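Local coordinates for dTDP-4-dehydrorhamnose reductase (Bacillus anthracis, PDB 3SC6), which catalyses the NADPH-dependent reduction of dTDP-4-dehydrorhamnose to dTDP-L-rhamnose, the closing step of the dTDP-L-rhamnose pathway, at residues R56-H62 with V97-Y103; Y190-V196 with R279-E283; F221-K225 with N236-V240. One frame throughout, in Å; residues are numbered along the deposited sequence.

Contact 1. Residues R56-H62 with V97-Y103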
ATOM      1  N   ARG A  56     -10.729   9.467 -20.381  1.00 60.07           N
ATOM      2  CA  ARG A  56     -11.988   8.826 -20.007  1.00 59.43           C
ATOM      3  C   ARG A  56     -11.756   7.322 -19.856  1.00 57.31           C
ATOM      4  O   ARG A  56     -12.120   6.529 -20.728  1.00 58.02           O
ATOM      5  CB  ARG A  56     -13.079   9.166 -21.024  1.00 60.94           C
ATOM      6  CG  ARG A  56     -14.441   8.659 -20.641  1.00 63.71           C
ATOM      7  CD  ARG A  56     -15.502   9.187 -21.578  1.00 69.97           C
ATOM      8  NE  ARG A  56     -16.833   8.768 -21.153  1.00 73.75           N
ATOM      9  CZ  ARG A  56     -17.965   9.148 -21.736  1.00 77.29           C
ATOM     10  NH1 ARG A  56     -17.941   9.985 -22.766  1.00 77.83           N
ATOM     11  NH2 ARG A  56     -19.127   8.709 -21.270  1.00 79.50           N
ATOM     12  N   PRO A  57     -11.148   6.931 -18.722  1.00 54.47           N
ATOM     13  CA  PRO A  57     -10.814   5.549 -18.399  1.00 53.16           C
ATOM     14  C   PRO A  57     -11.881   4.689 -17.739  1.00 51.03           C
ATOM     15  O   PRO A  57     -12.764   5.191 -17.048  1.00 49.28           O
ATOM     16  CB  PRO A  57      -9.653   5.715 -17.419  1.00 52.72           C
ATOM     17  CG  PRO A  57      -9.991   6.962 -16.680  1.00 52.57           C
ATOM     18  CD  PRO A  57     -10.712   7.857 -17.659  1.00 53.52           C
ATOM     19  N   HIS A  58     -11.765   3.384 -17.965  1.00 50.28           N
ATOM     20  CA  HIS A  58     -12.680   2.411 -17.402  1.00 49.46           C
ATOM     21  C   HIS A  58     -12.262   2.122 -15.964  1.00 47.71           C
ATOM     22  O   HIS A  58     -13.101   1.881 -15.101  1.00 47.26           O
ATOM     23  CB  HIS A  58     -12.651   1.094 -18.192  1.00 49.75           C
ATOM     24  CG  HIS A  58     -13.109   1.218 -19.615  1.00 52.04           C
ATOM     25  ND1 HIS A  58     -12.249   1.485 -20.658  1.00 53.20           N
ATOM     26  CD2 HIS A  58     -14.339   1.085 -20.168  1.00 52.31           C
ATOM     27  CE1 HIS A  58     -12.929   1.526 -21.790  1.00 53.94           C
ATOM     28  NE2 HIS A  58     -14.200   1.287 -21.519  1.00 53.49           N
ATOM     29  N   ILE A  59     -10.956   2.156 -15.719  1.00 46.67           N
ATOM     30  CA  ILE A  59     -10.412   1.883 -14.398  1.00 45.68           C
ATOM     31  C   ILE A  59      -9.398   2.931 -13.966  1.00 45.43           C
ATOM     32  O   ILE A  59      -8.705   3.511 -14.793  1.00 46.56           O
ATOM     33  CB  ILE A  59      -9.695   0.512 -14.402  1.00 45.69           C
ATOM     34  CG1 ILE A  59     -10.573  -0.545 -15.083  1.00 47.00           C
ATOM     35  CG2 ILE A  59      -9.335   0.085 -12.988  1.00 42.67           C
ATOM     36  CD1 ILE A  59      -9.928  -1.903 -15.186  1.00 47.39           C
ATOM     37  N   ILE A  60      -9.332   3.182 -12.664  1.00 44.29           N
ATOM     38  CA  ILE A  60      -8.390   4.146 -12.117  1.00 44.27           C
ATOM     39  C   ILE A  60      -7.776   3.585 -10.849  1.00 43.82           C
ATOM     40  O   ILE A  60      -8.464   3.403  -9.843  1.00 43.57           O
ATOM     41  CB  ILE A  60      -9.021   5.505 -11.783  1.00 44.17           C
ATOM     42  CG1 ILE A  60      -9.583   6.171 -13.036  1.00 45.40           C
ATOM     43  CG2 ILE A  60      -7.977   6.424 -11.170  1.00 43.40           C
ATOM     44  CD1 ILE A  60     -10.182   7.546 -12.767  1.00 45.79           C
ATOM     45  N   ILE A  61      -6.481   3.297 -10.907  1.00 44.01           N
ATOM     46  CA  ILE A  61      -5.772   2.766  -9.762  1.00 43.66           C
ATOM     47  C   ILE A  61      -5.084   3.956  -9.118  1.00 44.72           C
ATOM     48  O   ILE A  61      -4.071   4.449  -9.603  1.00 45.74           O
ATOM     49  CB  ILE A  61      -4.766   1.704 -10.161  1.00 43.98           C
ATOM     50  CG1 ILE A  61      -5.475   0.595 -10.943  1.00 43.72           C
ATOM     51  CG2 ILE A  61      -4.082   1.157  -8.924  1.00 43.04           C
ATOM     52  CD1 ILE A  61      -4.562  -0.500 -11.421  1.00 45.79           C
ATOM     53  N   HIS A  62      -5.661   4.422  -8.021  1.00 45.29           N
ATOM     54  CA  HIS A  62      -5.137   5.563  -7.306  1.00 45.80           C
ATOM     55  C   HIS A  62      -4.033   5.185  -6.321  1.00 46.83           C
ATOM     56  O   HIS A  62      -4.307   4.691  -5.223  1.00 47.06           O
ATOM     57  CB  HIS A  62      -6.285   6.243  -6.578  1.00 45.09           C
ATOM     58  CG  HIS A  62      -5.905   7.521  -5.914  1.00 46.49           C
ATOM     59  ND1 HIS A  62      -5.962   8.732  -6.567  1.00 49.07           N
ATOM     60  CD2 HIS A  62      -5.483   7.788  -4.657  1.00 47.90           C
ATOM     61  CE1 HIS A  62      -5.585   9.691  -5.743  1.00 50.47           C
ATOM     62  NE2 HIS A  62      -5.290   9.146  -4.577  1.00 49.62           N
ATOM     63  N   VAL A  97     -16.967  10.035 -15.158  1.00 48.73           N
ATOM     64  CA  VAL A  97     -16.671   9.125 -16.266  1.00 48.79           C
ATOM     65  C   VAL A  97     -17.225   7.726 -16.016  1.00 47.78           C
ATOM     66  O   VAL A  97     -17.367   6.938 -16.946  1.00 48.16           O
ATOM     67  CB  VAL A  97     -15.150   9.001 -16.528  1.00 49.02           C
ATOM     68  CG1 VAL A  97     -14.559  10.367 -16.873  1.00 49.97           C
ATOM     69  CG2 VAL A  97     -14.443   8.395 -15.325  1.00 46.82           C
ATOM     70  N   GLY A  98     -17.518   7.412 -14.758  1.00 46.24           N
ATOM     71  CA  GLY A  98     -18.052   6.106 -14.407  1.00 45.31           C
ATOM     72  C   GLY A  98     -16.978   5.037 -14.425  1.00 44.86           C
ATOM     73  O   GLY A  98     -17.215   3.910 -14.860  1.00 43.97           O
ATOM     74  N   ALA A  99     -15.793   5.393 -13.943  1.00 44.68           N
ATOM     75  CA  ALA A  99     -14.675   4.466 -13.900  1.00 44.50           C
ATOM     76  C   ALA A  99     -14.626   3.752 -12.558  1.00 43.87           C
ATOM     77  O   ALA A  99     -15.049   4.304 -11.545  1.00 44.33           O
ATOM     78  CB  ALA A  99     -13.373   5.216 -14.121  1.00 44.41           C
ATOM     79  N   LYS A 100     -14.135   2.517 -12.554  1.00 43.41           N
ATOM     80  CA  LYS A 100     -14.021   1.761 -11.317  1.00 42.59           C
ATOM     81  C   LYS A 100     -12.808   2.378 -10.650  1.00 41.88           C
ATOM     82  O   LYS A 100     -11.783   2.572 -11.302  1.00 42.73           O
ATOM     83  CB  LYS A 100     -13.795   0.274 -11.579  1.00 42.67           C
ATOM     84  CG  LYS A 100     -14.916  -0.400 -12.352  1.00 44.23           C
ATOM     85  CD  LYS A 100     -14.634  -1.881 -12.574  1.00 44.55           C
ATOM     86  CE  LYS A 100     -15.773  -2.550 -13.319  1.00 46.07           C
ATOM     87  NZ  LYS A 100     -15.516  -3.997 -13.536  1.00 49.72           N
ATOM     88  N   LEU A 101     -12.917   2.695  -9.364  1.00 40.73           N
ATOM     89  CA  LEU A 101     -11.806   3.311  -8.631  1.00 39.94           C
ATOM     90  C   LEU A 101     -11.158   2.405  -7.585  1.00 39.66           C
ATOM     91  O   LEU A 101     -11.836   1.842  -6.727  1.00 38.84           O
ATOM     92  CB  LEU A 101     -12.301   4.591  -7.947  1.00 39.42           C
ATOM     93  CG  LEU A 101     -11.293   5.377  -7.110  1.00 38.87           C
ATOM     94  CD1 LEU A 101     -10.082   5.754  -7.947  1.00 38.75           C
ATOM     95  CD2 LEU A 101     -11.955   6.619  -6.508  1.00 38.32           C
ATOM     96  N   VAL A 102      -9.837   2.268  -7.662  1.00 40.07           N
ATOM     97  CA  VAL A 102      -9.105   1.444  -6.707  1.00 39.70           C
ATOM     98  C   VAL A 102      -8.327   2.394  -5.817  1.00 40.11           C
ATOM     99  O   VAL A 102      -7.408   3.067  -6.278  1.00 39.94           O
ATOM    100  CB  VAL A 102      -8.147   0.450  -7.381  1.00 39.47           C
ATOM    101  CG1 VAL A 102      -7.382  -0.321  -6.334  1.00 37.88           C
ATOM    102  CG2 VAL A 102      -8.911  -0.495  -8.273  1.00 39.66           C
ATOM    103  N   TYR A 103      -8.723   2.469  -4.549  1.00 40.38           N
ATOM    104  CA  TYR A 103      -8.066   3.340  -3.595  1.00 41.50           C
ATOM    105  C   TYR A 103      -7.232   2.510  -2.630  1.00 42.98           C
ATOM    106  O   TYR A 103      -7.772   1.751  -1.822  1.00 42.85           O
ATOM    107  CB  TYR A 103      -9.088   4.186  -2.837  1.00 40.91           C
ATOM    108  CG  TYR A 103      -8.462   5.113  -1.827  1.00 42.49           C
ATOM    109  CD1 TYR A 103      -7.976   6.359  -2.206  1.00 44.67           C
ATOM    110  CD2 TYR A 103      -8.372   4.755  -0.491  1.00 45.12           C
ATOM    111  CE1 TYR A 103      -7.395   7.215  -1.287  1.00 43.86           C
ATOM    112  CE2 TYR A 103      -7.801   5.610   0.440  1.00 46.47           C
ATOM    113  CZ  TYR A 103      -7.315   6.836   0.033  1.00 45.66           C
ATOM    114  OH  TYR A 103      -6.752   7.686   0.954  1.00 48.44           O
TER
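Two neighbouring parallel strands of the Rossmann sheet, 59-62 and 100-106, meet here as the two ends of a beta-alpha-beta crossover, with Ile59 beside Lys100 and His62 beside Tyr103. The pair illustrates how parallel strands alternate their bonds: Lys100 N gives to His58 O, Ile60 N to Lys100 O, Val102 N to Ile60 O and His62 N to Val102 O, all within 2.8 to 2.9 Å. The directions of the two short strand segments differ by only 12°. Side chains then sort by face. Ile59, Ile61, Lys100 and Val102 share one side, while Ile60, His62, Leu101 and Tyr103 share the other. On the latter, Leu101 extends CG away from its own backbone N (chi1 179°), and CD1 reaches Ile60, 3.9 Å from CG2 and beside the backbone O. The rings of His62 and Tyr103 point the same way and are nearly parallel, 19° apart, but offset so that little of one lies over the other; His62 CD2 lies 3.8 Å from Tyr103 CD1. Before the strands begin, Ala99 CB sits against Pro57 O and Ile60 CG1, and Val97 packs on Arg56 CG. Gly98, with positive phi, closes helix 76-97 in a Schellman motif that turns the chain into strand 100-106. Helices 76-97 and 129-144 cover the face of Ile60, His62, Leu101 and Tyr103, and strand 6-11 flanks strand 59-62 on its other edge through backbone bonds from Ile59 and Ile61.

Contact 2. Residues Y190-V196 with R279-E283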
ATOM      1  N   TYR A 190       4.628  -7.973  -0.559  1.00 55.29           N
ATOM      2  CA  TYR A 190       5.366  -7.713  -1.791  1.00 54.75           C
ATOM      3  C   TYR A 190       4.457  -7.254  -2.929  1.00 53.27           C
ATOM      4  O   TYR A 190       3.546  -7.965  -3.346  1.00 53.15           O
ATOM      5  CB  TYR A 190       6.233  -8.920  -2.176  1.00 56.16           C
ATOM      6  CG  TYR A 190       6.890  -8.812  -3.532  1.00 56.80           C
ATOM      7  CD1 TYR A 190       7.502  -7.639  -3.940  1.00 57.86           C
ATOM      8  CD2 TYR A 190       7.015  -9.927  -4.349  1.00 59.61           C
ATOM      9  CE1 TYR A 190       8.122  -7.548  -5.171  1.00 58.77           C
ATOM     10  CE2 TYR A 190       7.654  -9.850  -5.571  1.00 59.97           C
ATOM     11  CZ  TYR A 190       8.204  -8.658  -5.975  1.00 59.42           C
ATOM     12  OH  TYR A 190       8.837  -8.572  -7.188  1.00 62.07           O
ATOM     13  N   VAL A 191       4.729  -6.041  -3.406  1.00 51.85           N
ATOM     14  CA  VAL A 191       3.976  -5.408  -4.491  1.00 50.54           C
ATOM     15  C   VAL A 191       3.493  -6.365  -5.577  1.00 50.42           C
ATOM     16  O   VAL A 191       2.347  -6.289  -5.997  1.00 50.39           O
ATOM     17  CB  VAL A 191       4.803  -4.281  -5.151  1.00 50.84           C
ATOM     18  CG1 VAL A 191       4.067  -3.701  -6.338  1.00 51.12           C
ATOM     19  CG2 VAL A 191       5.129  -3.189  -4.134  1.00 49.73           C
ATOM     20  N   ALA A 192       4.356  -7.261  -6.039  1.00 51.42           N
ATOM     21  CA  ALA A 192       3.958  -8.207  -7.083  1.00 52.21           C
ATOM     22  C   ALA A 192       2.717  -8.996  -6.683  1.00 52.04           C
ATOM     23  O   ALA A 192       1.827  -9.191  -7.508  1.00 52.95           O
ATOM     24  CB  ALA A 192       5.090  -9.139  -7.432  1.00 53.34           C
ATOM     25  N   ASP A 193       2.662  -9.460  -5.432  1.00 51.71           N
ATOM     26  CA  ASP A 193       1.500 -10.222  -4.951  1.00 52.33           C
ATOM     27  C   ASP A 193       0.268  -9.316  -4.839  1.00 51.00           C
ATOM     28  O   ASP A 193      -0.860  -9.752  -5.092  1.00 51.52           O
ATOM     29  CB  ASP A 193       1.777 -10.909  -3.603  1.00 52.87           C
ATOM     30  CG  ASP A 193       2.865 -11.977  -3.689  1.00 56.68           C
ATOM     31  OD1 ASP A 193       3.347 -12.266  -4.803  1.00 59.84           O
ATOM     32  OD2 ASP A 193       3.219 -12.548  -2.633  1.00 60.43           O
ATOM     33  N   LEU A 194       0.486  -8.063  -4.450  1.00 49.25           N
ATOM     34  CA  LEU A 194      -0.605  -7.111  -4.319  1.00 48.33           C
ATOM     35  C   LEU A 194      -1.185  -6.821  -5.702  1.00 48.28           C
ATOM     36  O   LEU A 194      -2.401  -6.872  -5.902  1.00 47.43           O
ATOM     37  CB  LEU A 194      -0.116  -5.808  -3.679  1.00 47.68           C
ATOM     38  CG  LEU A 194      -1.185  -4.725  -3.514  1.00 47.15           C
ATOM     39  CD1 LEU A 194      -2.347  -5.255  -2.691  1.00 46.77           C
ATOM     40  CD2 LEU A 194      -0.601  -3.474  -2.879  1.00 46.51           C
ATOM     41  N   ASN A 195      -0.307  -6.518  -6.656  1.00 48.67           N
ATOM     42  CA  ASN A 195      -0.738  -6.219  -8.020  1.00 49.48           C
ATOM     43  C   ASN A 195      -1.535  -7.363  -8.620  1.00 49.95           C
ATOM     44  O   ASN A 195      -2.482  -7.130  -9.369  1.00 49.90           O
ATOM     45  CB  ASN A 195       0.455  -5.857  -8.908  1.00 50.42           C
ATOM     46  CG  ASN A 195       1.146  -4.574  -8.465  1.00 51.30           C
ATOM     47  OD1 ASN A 195       0.595  -3.794  -7.680  1.00 50.81           O
ATOM     48  ND2 ASN A 195       2.342  -4.329  -8.998  1.00 52.85           N
ATOM     49  N   VAL A 196      -1.159  -8.597  -8.289  1.00 50.14           N
ATOM     50  CA  VAL A 196      -1.870  -9.752  -8.808  1.00 50.92           C
ATOM     51  C   VAL A 196      -3.306  -9.706  -8.325  1.00 50.33           C
ATOM     52  O   VAL A 196      -4.229 -10.000  -9.080  1.00 50.99           O
ATOM     53  CB  VAL A 196      -1.230 -11.090  -8.368  1.00 52.03           C
ATOM     54  CG1 VAL A 196      -2.096 -12.262  -8.791  1.00 51.85           C
ATOM     55  CG2 VAL A 196       0.173 -11.224  -8.928  1.00 53.78           C
ATOM     56  N   ARG A 279       9.887 -14.700  -3.945  1.00 76.72           N
ATOM     57  CA  ARG A 279       9.739 -14.224  -5.317  1.00 77.50           C
ATOM     58  C   ARG A 279      10.375 -12.842  -5.528  1.00 76.52           C
ATOM     59  O   ARG A 279      10.585 -12.420  -6.664  1.00 77.11           O
ATOM     60  CB  ARG A 279       8.271 -14.342  -5.787  1.00 77.30           C
ATOM     61  CG  ARG A 279       8.055 -14.036  -7.270  1.00 79.41           C
ATOM     62  CD  ARG A 279       6.665 -14.484  -7.771  1.00 80.42           C
ATOM     63  NE  ARG A 279       5.502 -13.800  -7.207  1.00 79.32           N
ATOM     64  CZ  ARG A 279       4.878 -12.768  -7.780  1.00 79.17           C
ATOM     65  NH1 ARG A 279       3.818 -12.226  -7.194  1.00 78.16           N
ATOM     66  NH2 ARG A 279       5.293 -12.285  -8.948  1.00 79.02           N
ATOM     67  N   PHE A 280      10.702 -12.156  -4.433  1.00 75.52           N
ATOM     68  CA  PHE A 280      11.341 -10.848  -4.520  1.00 74.86           C
ATOM     69  C   PHE A 280      12.768 -11.022  -5.023  1.00 76.67           C
ATOM     70  O   PHE A 280      13.190 -10.339  -5.955  1.00 77.03           O
ATOM     71  CB  PHE A 280      11.366 -10.138  -3.172  1.00 73.50           C
ATOM     72  CG  PHE A 280      12.152  -8.867  -3.192  1.00 73.00           C
ATOM     73  CD1 PHE A 280      11.563  -7.673  -3.556  1.00 73.08           C
ATOM     74  CD2 PHE A 280      13.498  -8.872  -2.857  1.00 74.13           C
ATOM     75  CE1 PHE A 280      12.299  -6.502  -3.584  1.00 73.64           C
ATOM     76  CE2 PHE A 280      14.239  -7.707  -2.880  1.00 74.42           C
ATOM     77  CZ  PHE A 280      13.639  -6.519  -3.243  1.00 74.12           C
ATOM     78  N   PHE A 281      13.515 -11.924  -4.390  1.00 78.05           N
ATOM     79  CA  PHE A 281      14.897 -12.180  -4.796  1.00 80.17           C
ATOM     80  C   PHE A 281      14.944 -12.816  -6.178  1.00 81.69           C
ATOM     81  O   PHE A 281      15.816 -12.496  -6.981  1.00 83.17           O
ATOM     82  CB  PHE A 281      15.628 -13.089  -3.797  1.00 81.26           C
ATOM     83  CG  PHE A 281      15.808 -12.485  -2.428  1.00 80.97           C
ATOM     84  CD1 PHE A 281      16.929 -11.716  -2.141  1.00 81.82           C
ATOM     85  CD2 PHE A 281      14.882 -12.708  -1.421  1.00 80.35           C
ATOM     86  CE1 PHE A 281      17.109 -11.166  -0.884  1.00 81.14           C
ATOM     87  CE2 PHE A 281      15.059 -12.160  -0.161  1.00 78.96           C
ATOM     88  CZ  PHE A 281      16.172 -11.389   0.107  1.00 79.79           C
ATOM     89  N   ILE A 282      14.000 -13.715  -6.448  1.00 82.21           N
ATOM     90  CA  ILE A 282      13.931 -14.402  -7.739  1.00 83.91           C
ATOM     91  C   ILE A 282      13.789 -13.432  -8.906  1.00 84.24           C
ATOM     92  O   ILE A 282      14.459 -13.576  -9.931  1.00 85.64           O
ATOM     93  CB  ILE A 282      12.753 -15.407  -7.793  1.00 83.87           C
ATOM     94  CG1 ILE A 282      12.935 -16.509  -6.746  1.00 84.08           C
ATOM     95  CG2 ILE A 282      12.667 -16.045  -9.166  1.00 85.05           C
ATOM     96  CD1 ILE A 282      11.814 -17.532  -6.735  1.00 84.40           C
ATOM     97  N   GLU A 283      12.927 -12.434  -8.736  1.00 83.00           N
ATOM     98  CA  GLU A 283      12.684 -11.439  -9.778  1.00 83.54           C
ATOM     99  C   GLU A 283      13.713 -10.300  -9.843  1.00 84.18           C
ATOM    100  O   GLU A 283      13.914  -9.714 -10.907  1.00 85.13           O
ATOM    101  CB  GLU A 283      11.268 -10.876  -9.634  1.00 81.72           C
ATOM    102  CG  GLU A 283      10.178 -11.933  -9.794  1.00 81.68           C
ATOM    103  CD  GLU A 283       8.774 -11.377  -9.633  1.00 80.39           C
ATOM    104  OE1 GLU A 283       8.629 -10.186  -9.293  1.00 78.57           O
ATOM    105  OE2 GLU A 283       7.809 -12.142  -9.838  1.00 81.75           O
TER
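Tyr190, at the N-cap of helix 191-202, meets Phe280 and Glu283 of helix 273-283, and the two short helical segments run nearly perpendicular, 102° between directions. The aromatic part is a T-shaped pair: the edge of Phe280 is turned to the face of Tyr190, with planes at 80° and centroids 5.7 Å apart. Ala192 CB rests against the other face of the tyrosine, which is therefore held between one helix and the other. The hydrogen-bonding part lies at the rim of the same ring, where Tyr190 OH gives to Glu283 OE1 at 2.7 Å, reaching the carboxylate from above its plane. Lys159 also bonds both of these oxygens, so phenol, carboxylate and ammonium form one cluster.

The ionic part centres on Arg279. A bend at chi3 (65°) swings its guanidinium back across Ala192, so that NH1 is joined to Asp193 OD1 in a salt bridge whose modelled length is too short to be trusted. NH2 turns instead to Glu283 OE2, 2.7 Å away on the syn side, one turn further along its own helix. Asp193 thus extends the salt-bridge network, though how closely it is held remains doubtful. With Arg279 and Lys159 both at Glu283, its negative charge is probably balanced locally, and polar bonds and aromatic packing act together: the tyrosine ring is packed between the helices while its hydroxyl joins the charged cluster.

Contact 3. Residues F221-K225 with N236-V240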
ATOM      1  N   PHE A 221      12.362  -7.630  13.068  1.00 69.79           N
ATOM      2  CA  PHE A 221      13.450  -8.462  13.563  1.00 71.50           C
ATOM      3  C   PHE A 221      13.464  -9.838  12.880  1.00 71.88           C
ATOM      4  O   PHE A 221      14.461 -10.204  12.254  1.00 71.98           O
ATOM      5  CB  PHE A 221      13.327  -8.584  15.084  1.00 73.22           C
ATOM      6  CG  PHE A 221      14.369  -9.449  15.720  1.00 75.39           C
ATOM      7  CD1 PHE A 221      15.617  -8.937  16.029  1.00 77.62           C
ATOM      8  CD2 PHE A 221      14.078 -10.758  16.073  1.00 77.53           C
ATOM      9  CE1 PHE A 221      16.575  -9.727  16.633  1.00 79.48           C
ATOM     10  CE2 PHE A 221      15.028 -11.552  16.684  1.00 79.95           C
ATOM     11  CZ  PHE A 221      16.281 -11.035  16.965  1.00 80.75           C
ATOM     12  N   GLU A 222      12.368 -10.591  12.994  1.00 72.05           N
ATOM     13  CA  GLU A 222      12.279 -11.919  12.368  1.00 72.92           C
ATOM     14  C   GLU A 222      12.368 -11.793  10.855  1.00 71.55           C
ATOM     15  O   GLU A 222      12.921 -12.659  10.172  1.00 71.58           O
ATOM     16  CB  GLU A 222      10.968 -12.613  12.731  1.00 73.58           C
ATOM     17  CG  GLU A 222      10.791 -12.904  14.203  1.00 77.14           C
ATOM     18  CD  GLU A 222       9.453 -13.554  14.512  1.00 80.33           C
ATOM     19  OE1 GLU A 222       8.620 -13.696  13.586  1.00 77.82           O
ATOM     20  OE2 GLU A 222       9.229 -13.911  15.690  1.00 85.09           O
ATOM     21  N   PHE A 223      11.800 -10.710  10.340  1.00 70.27           N
ATOM     22  CA  PHE A 223      11.805 -10.439   8.916  1.00 69.35           C
ATOM     23  C   PHE A 223      13.245 -10.182   8.501  1.00 69.45           C
ATOM     24  O   PHE A 223      13.717 -10.726   7.505  1.00 69.49           O
ATOM     25  CB  PHE A 223      10.868  -9.258   8.615  1.00 68.38           C
ATOM     26  CG  PHE A 223      10.781  -8.885   7.163  1.00 67.05           C
ATOM     27  CD1 PHE A 223      10.109  -9.698   6.272  1.00 67.39           C
ATOM     28  CD2 PHE A 223      11.242  -7.664   6.719  1.00 66.79           C
ATOM     29  CE1 PHE A 223       9.995  -9.353   4.948  1.00 66.69           C
ATOM     30  CE2 PHE A 223      11.114  -7.307   5.394  1.00 66.66           C
ATOM     31  CZ  PHE A 223      10.490  -8.152   4.511  1.00 66.43           C
ATOM     32  N   ALA A 224      13.953  -9.386   9.299  1.00 69.33           N
ATOM     33  CA  ALA A 224      15.345  -9.070   9.021  1.00 69.44           C
ATOM     34  C   ALA A 224      16.157 -10.360   8.922  1.00 70.55           C
ATOM     35  O   ALA A 224      16.863 -10.570   7.937  1.00 70.15           O
ATOM     36  CB  ALA A 224      15.912  -8.162  10.099  1.00 69.35           C
ATOM     37  N   LYS A 225      16.048 -11.225   9.933  1.00 71.87           N
ATOM     38  CA  LYS A 225      16.785 -12.494   9.927  1.00 73.65           C
ATOM     39  C   LYS A 225      16.547 -13.292   8.665  1.00 73.90           C
ATOM     40  O   LYS A 225      17.492 -13.725   8.005  1.00 74.95           O
ATOM     41  CB  LYS A 225      16.402 -13.404  11.101  1.00 74.72           C
ATOM     42  CG  LYS A 225      16.755 -12.933  12.493  1.00 75.80           C
ATOM     43  CD  LYS A 225      16.314 -14.005  13.499  1.00 77.60           C
ATOM     44  CE  LYS A 225      16.675 -13.657  14.927  1.00 78.40           C
ATOM     45  NZ  LYS A 225      18.141 -13.530  15.136  1.00 79.39           N
ATOM     46  N   ASN A 236      24.501 -10.863  12.304  1.00 89.95           N
ATOM     47  CA  ASN A 236      23.657 -10.972  13.489  1.00 90.08           C
ATOM     48  C   ASN A 236      22.645  -9.845  13.561  1.00 88.28           C
ATOM     49  O   ASN A 236      22.881  -8.756  13.041  1.00 87.58           O
ATOM     50  CB  ASN A 236      24.511 -10.941  14.753  1.00 91.90           C
ATOM     51  CG  ASN A 236      25.516 -12.066  14.802  1.00 94.38           C
ATOM     52  OD1 ASN A 236      25.543 -12.928  13.923  1.00 95.98           O
ATOM     53  ND2 ASN A 236      26.351 -12.066  15.835  1.00 96.90           N
ATOM     54  N   VAL A 237      21.521 -10.113  14.216  1.00 87.74           N
ATOM     55  CA  VAL A 237      20.466  -9.121  14.367  1.00 86.34           C
ATOM     56  C   VAL A 237      20.129  -8.984  15.850  1.00 87.37           C
ATOM     57  O   VAL A 237      19.797  -9.969  16.511  1.00 88.11           O
ATOM     58  CB  VAL A 237      19.207  -9.507  13.575  1.00 85.03           C
ATOM     59  CG1 VAL A 237      18.118  -8.470  13.784  1.00 83.83           C
ATOM     60  CG2 VAL A 237      19.536  -9.644  12.096  1.00 83.38           C
ATOM     61  N   LEU A 238      20.220  -7.761  16.369  1.00 87.42           N
ATOM     62  CA  LEU A 238      19.932  -7.495  17.777  1.00 88.71           C
ATOM     63  C   LEU A 238      18.534  -6.906  17.949  1.00 87.97           C
ATOM     64  O   LEU A 238      18.222  -5.878  17.358  1.00 86.71           O
ATOM     65  CB  LEU A 238      20.976  -6.532  18.348  1.00 89.84           C
ATOM     66  CG  LEU A 238      22.438  -6.998  18.275  1.00 90.57           C
ATOM     67  CD1 LEU A 238      23.375  -5.920  18.795  1.00 90.54           C
ATOM     68  CD2 LEU A 238      22.641  -8.300  19.038  1.00 91.87           C
ATOM     69  N   PRO A 239      17.690  -7.549  18.775  1.00 89.00           N
ATOM     70  CA  PRO A 239      16.333  -7.063  18.999  1.00 88.79           C
ATOM     71  C   PRO A 239      16.287  -5.831  19.896  1.00 89.98           C
ATOM     72  O   PRO A 239      16.789  -5.872  21.017  1.00 91.67           O
ATOM     73  CB  PRO A 239      15.656  -8.242  19.696  1.00 90.00           C
ATOM     74  CG  PRO A 239      16.747  -8.921  20.421  1.00 91.48           C
ATOM     75  CD  PRO A 239      17.987  -8.740  19.593  1.00 90.73           C
ATOM     76  N   VAL A 240      15.681  -4.752  19.405  1.00 89.51           N
ATOM     77  CA  VAL A 240      15.572  -3.512  20.174  1.00 91.15           C
ATOM     78  C   VAL A 240      14.116  -3.060  20.284  1.00 91.56           C
ATOM     79  O   VAL A 240      13.274  -3.445  19.474  1.00 90.36           O
ATOM     80  CB  VAL A 240      16.413  -2.375  19.555  1.00 90.46           C
ATOM     81  CG1 VAL A 240      17.889  -2.737  19.576  1.00 90.80           C
ATOM     82  CG2 VAL A 240      15.949  -2.073  18.139  1.00 88.88           C
TER
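The backbone oxygen Val237 O lies at the edge of the Phe221 ring, near the ring plane and 3.2 Å from CE1, in a van der Waals approach and not a hydrogen bond. No hydrogen bond crosses between 221-225 and 236-240, so this contact is a worked case of a helix held on a strand by side-chain packing. Phe221 and Val237 carry it together, Phe221 reaching Pro239 as well. Its CG is turned away from the backbone N (chi1 178°), which sends the ring across the gap from a CB that does not itself aim at the strand. Pro239 CB then covers one ring face in a CH-pi contact, 3.9 Å from the centroid and 27° off the normal, displaced toward the rim. Val237 CG1 comes in obliquely toward the CD1-CE1 rim, off the ring plane on the side opposite Pro239 CB. A turn on, Ala224 CB touches the same methyl at 4.3 Å, and the aliphatic stem of Lys225 runs beside Val237 CG2. The axes of the two short segments approach to 8.9 Å and run antiparallel, at 179°. Since strand 236-240 pairs in parallel with strand 177-181, and Ala224 also reaches Val180, the arrangement is that of a two-layer alpha/beta unit, a helix laid over a small parallel sheet.

The three contacts follow the molecule from one end to the other. Contact 1 belongs to the Rossmann sheet, and the side chain of His62 comes to about 6 Å from the bound NADP. Contact 2 stands further along, with Tyr190 about 11 Å from the cofactor; its nearest atoms are about 7 Å from those of contact 1. Contact 3 lies about 8 Å beyond contact 2 by nearest atoms and on the other side of the chain's centre from contact 1, their centres 41 Å apart. In sequence, 221-240 falls between the two segments of contact 2, so the chain builds that distal alpha/beta unit before helix 273-283 comes back to pack on helix 191-202.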